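Local coordinates for protein tryptophanyl-tRNA synthetase (Cryptosporidium parvum Iowa II, PDB 3HV0) that probably catalyses the ATP-dependent attachment of L-tryptophan to its cognate tRNA, as a class I aminoacyl-tRNA synthetase, and here holds tryptophan in its pocket, at residues A196-S208 against Y233-L247. Sequence-based numbering, arbitrary orientation.
With TRP (tryptophan), chain C.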
loop_
_atom_site.group_PDB
_atom_site.type_symbol
_atom_site.label_atom_id
_atom_site.label_comp_id
_atom_site.label_asym_id
_atom_site.label_seq_id
_atom_site.Cartn_x
_atom_site.Cartn_y
_atom_site.Cartn_z
ATOM N N ALA A 196 6.350 1.102 6.030
ATOM C CA ALA A 196 5.313 1.480 5.041
ATOM C C ALA A 196 3.972 1.944 5.632
ATOM O O ALA A 196 3.163 2.502 4.892
ATOM C CB ALA A 196 5.056 0.340 4.061
ATOM N N PHE A 197 3.725 1.691 6.920
ATOM C CA PHE A 197 2.407 1.935 7.511
ATOM C C PHE A 197 2.094 3.392 7.915
ATOM O O PHE A 197 0.955 3.830 7.808
ATOM C CB PHE A 197 2.101 1.009 8.716
ATOM C CG PHE A 197 0.814 1.392 9.417
ATOM C CD1 PHE A 197 -0.406 1.177 8.790
ATOM C CD2 PHE A 197 0.833 2.095 10.625
ATOM C CE1 PHE A 197 -1.590 1.609 9.377
ATOM C CE2 PHE A 197 -0.350 2.530 11.217
ATOM C CZ PHE A 197 -1.558 2.288 10.595
ATOM N N PRO A 198 3.083 4.143 8.409
ATOM C CA PRO A 198 2.767 5.502 8.816
ATOM C C PRO A 198 1.995 6.328 7.777
ATOM O O PRO A 198 1.039 7.062 8.136
ATOM C CB PRO A 198 4.132 6.089 9.078
ATOM C CG PRO A 198 4.927 4.962 9.568
ATOM C CD PRO A 198 4.450 3.762 8.820
ATOM N N ALA A 199 2.355 6.189 6.504
ATOM C CA ALA A 199 1.624 6.908 5.446
ATOM C C ALA A 199 0.153 6.485 5.395
ATOM O O ALA A 199 -0.730 7.302 5.147
ATOM C CB ALA A 199 2.258 6.704 4.108
ATOM N N VAL A 200 -0.108 5.204 5.650
ATOM C CA VAL A 200 -1.491 4.696 5.688
ATOM C C VAL A 200 -2.312 5.373 6.770
ATOM O O VAL A 200 -3.474 5.704 6.548
ATOM C CB VAL A 200 -1.539 3.171 5.869
ATOM C CG1 VAL A 200 -2.972 2.655 5.841
ATOM C CG2 VAL A 200 -0.736 2.502 4.785
ATOM N N GLN A 201 -1.703 5.617 7.925
ATOM C CA GLN A 201 -2.402 6.308 9.005
ATOM C C GLN A 201 -2.474 7.797 8.807
ATOM O O GLN A 201 -3.392 8.434 9.292
ATOM C CB GLN A 201 -1.726 6.063 10.333
ATOM C CG GLN A 201 -2.473 6.693 11.479
ATOM C CD GLN A 201 -2.339 5.967 12.758
ATOM O OE1 GLN A 201 -2.391 6.573 13.806
ATOM N NE2 GLN A 201 -2.158 4.672 12.696
ATOM N N ALA A 202 -1.465 8.359 8.154
ATOM C CA ALA A 202 -1.447 9.780 7.838
ATOM C C ALA A 202 -2.558 10.160 6.854
ATOM O O ALA A 202 -3.247 11.142 7.059
ATOM C CB ALA A 202 -0.107 10.167 7.287
ATOM N N ALA A 203 -2.747 9.341 5.826
ATOM C CA ALA A 203 -3.537 9.690 4.646
ATOM C C ALA A 203 -4.981 10.189 4.895
ATOM O O ALA A 203 -5.477 11.035 4.145
ATOM C CB ALA A 203 -3.529 8.529 3.629
ATOM N N PRO A 204 -5.670 9.644 5.908
ATOM C CA PRO A 204 -7.018 10.151 6.146
ATOM C C PRO A 204 -7.063 11.547 6.763
ATOM O O PRO A 204 -8.144 12.170 6.774
ATOM C CB PRO A 204 -7.636 9.116 7.097
ATOM C CG PRO A 204 -6.795 7.875 6.935
ATOM C CD PRO A 204 -5.422 8.379 6.632
ATOM N N ALA A 205 -5.936 12.065 7.256
ATOM C CA ALA A 205 -5.924 13.471 7.726
ATOM C C ALA A 205 -5.960 14.497 6.561
ATOM O O ALA A 205 -5.893 15.698 6.792
ATOM C CB ALA A 205 -4.764 13.726 8.635
ATOM N N PHE A 206 -6.043 14.029 5.313
ATOM C CA PHE A 206 -6.220 14.935 4.166
ATOM C C PHE A 206 -7.531 14.636 3.481
ATOM O O PHE A 206 -7.814 13.475 3.198
ATOM C CB PHE A 206 -5.132 14.767 3.113
ATOM C CG PHE A 206 -3.747 15.047 3.597
ATOM C CD1 PHE A 206 -3.439 16.265 4.150
ATOM C CD2 PHE A 206 -2.742 14.116 3.433
ATOM C CE1 PHE A 206 -2.163 16.534 4.590
ATOM C CE2 PHE A 206 -1.465 14.387 3.851
ATOM C CZ PHE A 206 -1.175 15.592 4.448
ATOM N N SER A 207 -8.275 15.688 3.157
ATOM C CA SER A 207 -9.613 15.573 2.603
ATOM C C SER A 207 -9.629 14.959 1.218
ATOM O O SER A 207 -10.628 14.385 0.817
ATOM C CB SER A 207 -10.285 16.956 2.538
ATOM O OG SER A 207 -9.628 17.807 1.623
ATOM N N SER A 208 -8.533 15.122 0.476
ATOM C CA SER A 208 -8.403 14.443 -0.796
ATOM C C SER A 208 -8.702 12.934 -0.635
ATOM O O SER A 208 -9.304 12.333 -1.522
ATOM C CB SER A 208 -7.013 14.659 -1.426
ATOM O OG SER A 208 -5.972 14.082 -0.638
ATOM N N TYR A 233 2.719 10.129 14.073
ATOM C CA TYR A 233 2.134 10.040 12.727
ATOM C C TYR A 233 1.700 11.404 12.223
ATOM O O TYR A 233 1.840 11.691 11.053
ATOM C CB TYR A 233 0.909 9.108 12.689
ATOM C CG TYR A 233 1.200 7.673 13.095
ATOM C CD1 TYR A 233 0.977 7.236 14.399
ATOM C CD2 TYR A 233 1.687 6.753 12.166
ATOM C CE1 TYR A 233 1.237 5.937 14.775
ATOM C CE2 TYR A 233 1.978 5.448 12.537
ATOM C CZ TYR A 233 1.743 5.041 13.843
ATOM O OH TYR A 233 1.997 3.739 14.214
ATOM N N PHE A 234 1.169 12.238 13.109
ATOM C CA PHE A 234 0.585 13.516 12.712
ATOM C C PHE A 234 1.585 14.676 12.846
ATOM O O PHE A 234 1.357 15.776 12.330
ATOM C CB PHE A 234 -0.715 13.753 13.496
ATOM C CG PHE A 234 -1.690 12.608 13.372
ATOM C CD1 PHE A 234 -2.200 12.268 12.130
ATOM C CD2 PHE A 234 -2.047 11.827 14.473
ATOM C CE1 PHE A 234 -3.067 11.193 11.983
ATOM C CE2 PHE A 234 -2.919 10.785 14.342
ATOM C CZ PHE A 234 -3.427 10.457 13.095
ATOM N N ARG A 235 2.696 14.433 13.530
ATOM C CA ARG A 235 3.844 15.323 13.430
ATOM C C ARG A 235 4.370 15.204 12.004
ATOM O O ARG A 235 4.594 16.194 11.335
ATOM C CB ARG A 235 4.926 14.911 14.432
ATOM C CG ARG A 235 5.685 16.062 15.053
ATOM C CD ARG A 235 6.499 15.583 16.244
ATOM N NE ARG A 235 7.778 14.996 15.811
ATOM C CZ ARG A 235 8.336 13.883 16.305
ATOM N NH1 ARG A 235 7.733 13.166 17.265
ATOM N NH2 ARG A 235 9.515 13.483 15.817
ATOM N N MET A 236 4.547 13.965 11.548
ATOM C CA MET A 236 5.078 13.679 10.211
ATOM C C MET A 236 4.192 14.262 9.090
ATOM O O MET A 236 4.663 14.977 8.220
ATOM C CB MET A 236 5.207 12.163 10.039
ATOM C CG MET A 236 5.609 11.705 8.645
ATOM S SD MET A 236 5.049 10.027 8.355
ATOM C CE MET A 236 3.256 10.251 8.466
ATOM N N VAL A 237 2.905 13.960 9.138
ATOM C CA VAL A 237 1.977 14.426 8.127
ATOM C C VAL A 237 1.823 15.967 8.114
ATOM O O VAL A 237 1.572 16.549 7.068
ATOM C CB VAL A 237 0.600 13.739 8.264
ATOM C CG1 VAL A 237 -0.360 14.609 9.069
ATOM C CG2 VAL A 237 0.031 13.449 6.886
ATOM N N ARG A 238 1.995 16.628 9.250
ATOM C CA ARG A 238 1.990 18.102 9.263
ATOM C C ARG A 238 3.225 18.695 8.577
ATOM O O ARG A 238 3.191 19.809 8.064
ATOM C CB ARG A 238 1.884 18.648 10.696
ATOM C CG ARG A 238 0.464 18.672 11.228
ATOM C CD ARG A 238 0.404 19.097 12.692
ATOM N NE ARG A 238 0.968 20.427 12.908
ATOM C CZ ARG A 238 0.291 21.573 12.851
ATOM N NH1 ARG A 238 -1.012 21.598 12.581
ATOM N NH2 ARG A 238 0.924 22.717 13.067
ATOM N N ASP A 239 4.319 17.955 8.596
ATOM C CA ASP A 239 5.514 18.366 7.907
ATOM C C ASP A 239 5.401 18.162 6.398
ATOM O O ASP A 239 6.013 18.924 5.653
ATOM C CB ASP A 239 6.739 17.618 8.446
ATOM C CG ASP A 239 7.337 18.283 9.674
ATOM O OD1 ASP A 239 6.586 18.640 10.607
ATOM O OD2 ASP A 239 8.577 18.456 9.697
ATOM N N VAL A 240 4.657 17.152 5.937
ATOM C CA VAL A 240 4.544 16.920 4.479
ATOM C C VAL A 240 3.401 17.696 3.813
ATOM O O VAL A 240 3.484 17.976 2.615
ATOM C CB VAL A 240 4.454 15.411 4.098
ATOM C CG1 VAL A 240 5.676 14.690 4.567
ATOM C CG2 VAL A 240 3.241 14.777 4.688
ATOM N N ALA A 241 2.366 18.043 4.575
ATOM C CA ALA A 241 1.224 18.826 4.068
ATOM C C ALA A 241 1.584 19.946 3.078
ATOM O O ALA A 241 1.051 19.990 1.979
ATOM C CB ALA A 241 0.417 19.425 5.243
ATOM N N PRO A 242 2.451 20.889 3.486
ATOM C CA PRO A 242 2.722 21.986 2.561
ATOM C C PRO A 242 3.353 21.490 1.266
ATOM O O PRO A 242 2.934 21.887 0.193
ATOM C CB PRO A 242 3.665 22.918 3.346
ATOM C CG PRO A 242 4.025 22.212 4.592
ATOM C CD PRO A 242 3.001 21.153 4.831
ATOM N N ARG A 243 4.310 20.583 1.360
ATOM C CA ARG A 243 4.960 20.036 0.157
ATOM C C ARG A 243 4.037 19.290 -0.825
ATOM O O ARG A 243 4.448 18.967 -1.936
ATOM C CB ARG A 243 6.105 19.122 0.571
ATOM C CG ARG A 243 7.227 19.891 1.252
ATOM C CD ARG A 243 8.401 19.009 1.620
ATOM N NE ARG A 243 8.194 18.346 2.904
ATOM C CZ ARG A 243 8.853 17.260 3.317
ATOM N NH1 ARG A 243 9.788 16.690 2.542
ATOM N NH2 ARG A 243 8.562 16.725 4.515
ATOM N N LEU A 244 2.815 18.989 -0.401
ATOM C CA LEU A 244 1.795 18.396 -1.261
ATOM C C LEU A 244 0.714 19.422 -1.616
ATOM O O LEU A 244 -0.231 19.108 -2.334
ATOM C CB LEU A 244 1.155 17.192 -0.557
ATOM C CG LEU A 244 2.126 16.066 -0.126
ATOM C CD1 LEU A 244 1.443 15.046 0.722
ATOM C CD2 LEU A 244 2.772 15.375 -1.307
ATOM N N GLY A 245 0.855 20.640 -1.108
ATOM C CA GLY A 245 -0.164 21.671 -1.281
ATOM C C GLY A 245 -1.451 21.381 -0.558
ATOM O O GLY A 245 -2.517 21.786 -1.016
ATOM N N TYR A 246 -1.334 20.675 0.571
ATOM C CA TYR A 246 -2.465 20.237 1.393
ATOM C C TYR A 246 -2.456 21.007 2.722
ATOM O O TYR A 246 -1.419 21.537 3.128
ATOM C CB TYR A 246 -2.380 18.737 1.688
ATOM C CG TYR A 246 -2.691 17.764 0.543
ATOM C CD1 TYR A 246 -3.186 18.186 -0.690
ATOM C CD2 TYR A 246 -2.494 16.397 0.721
ATOM C CE1 TYR A 246 -3.468 17.271 -1.710
ATOM C CE2 TYR A 246 -2.771 15.490 -0.273
ATOM C CZ TYR A 246 -3.258 15.927 -1.486
ATOM O OH TYR A 246 -3.514 14.979 -2.447
ATOM N N LEU A 247 -3.614 21.069 3.387
ATOM C CA LEU A 247 -3.719 21.667 4.713
ATOM C C LEU A 247 -3.078 20.765 5.755
ATOM O O LEU A 247 -3.152 19.533 5.652
ATOM C CB LEU A 247 -5.176 21.888 5.101
ATOM C CG LEU A 247 -5.959 22.891 4.275
ATOM C CD1 LEU A 247 -7.351 23.034 4.865
ATOM C CD2 LEU A 247 -5.241 24.227 4.241
HETATM N N TRP C . -2.804 2.975 15.114
HETATM C CA TRP C . -3.814 3.480 16.090
HETATM C C TRP C . -3.838 2.586 17.321
HETATM O O TRP C . -3.387 1.428 17.260
HETATM C CB TRP C . -5.222 3.590 15.471
HETATM C CG TRP C . -5.451 4.867 14.698
HETATM C CD1 TRP C . -5.489 5.011 13.332
HETATM C CD2 TRP C . -5.691 6.177 15.236
HETATM N NE1 TRP C . -5.736 6.316 12.999
HETATM C CE2 TRP C . -5.850 7.055 14.146
HETATM C CE3 TRP C . -5.788 6.688 16.527
HETATM C CZ2 TRP C . -6.100 8.415 14.311
HETATM C CZ3 TRP C . -6.031 8.040 16.688
HETATM C CH2 TRP C . -6.174 8.892 15.581
HETATM O OXT TRP C . -4.301 3.036 18.386
HETATM O O HOH W 1 -5.640 18.442 6.680
#
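Phe206 and Tyr246 meet edge-to-face at one end of this contact. Tyr246 turns its edge to the Phe206 ring, and its CD2 lies over the centre of that ring, 3.4 Å above the plane. Phe206 holds its CG anti to the carbonyl carbon (chi1 -61°), which sends the ring in among Val237, Ala241 and Tyr246. Leu247 O sits at the ring edge, in plane, 3.3 Å from Phe206 CE1.

Packing is tight around Ala202. Its CB meets Val237 CG2 at 3.3 Å and Met236 CE at 3.6 Å. Helix segments 196-202 and 233-240 cross here at -76°, their axes 9.4 Å apart at closest approach. Val237 CG2 also touches Phe206 CZ, joining Ala202 to the Phe206-Tyr246 pair.

Toward the ligand, Tyr233 fits against Pro198, whose CA lies in plane at the ring edge. The side-chain amide of Gln201 stacks over one face of Tyr233, with the planes 18° apart. Gln201 and Phe234 both line the tryptophan pocket; Phe234 CZ comes within 3.6 Å of CZ2 of the bound tryptophan.

The outer side, beyond the Phe206 ring, is looser: Ser208, Tyr246 and Leu247 are partly exposed. One water bridges two carbonyls, donating to Ala205 O and Leu247 O. Ser208 OG and Tyr246 OH are 3.2 Å apart, and both hydrogen-bond to the carboxylate of Asp167.

The contact joins helices 192-202 and 231-240 of the class I catalytic domain. The hydroxyls of Tyr76 and Tyr78, on strand 76-81, hydrogen-bond to Pro204 O and Gln201 O respectively. Helix 157-174 packs on Ala199 and Tyr246, while helix 116-122 lies against Phe197 and Tyr233.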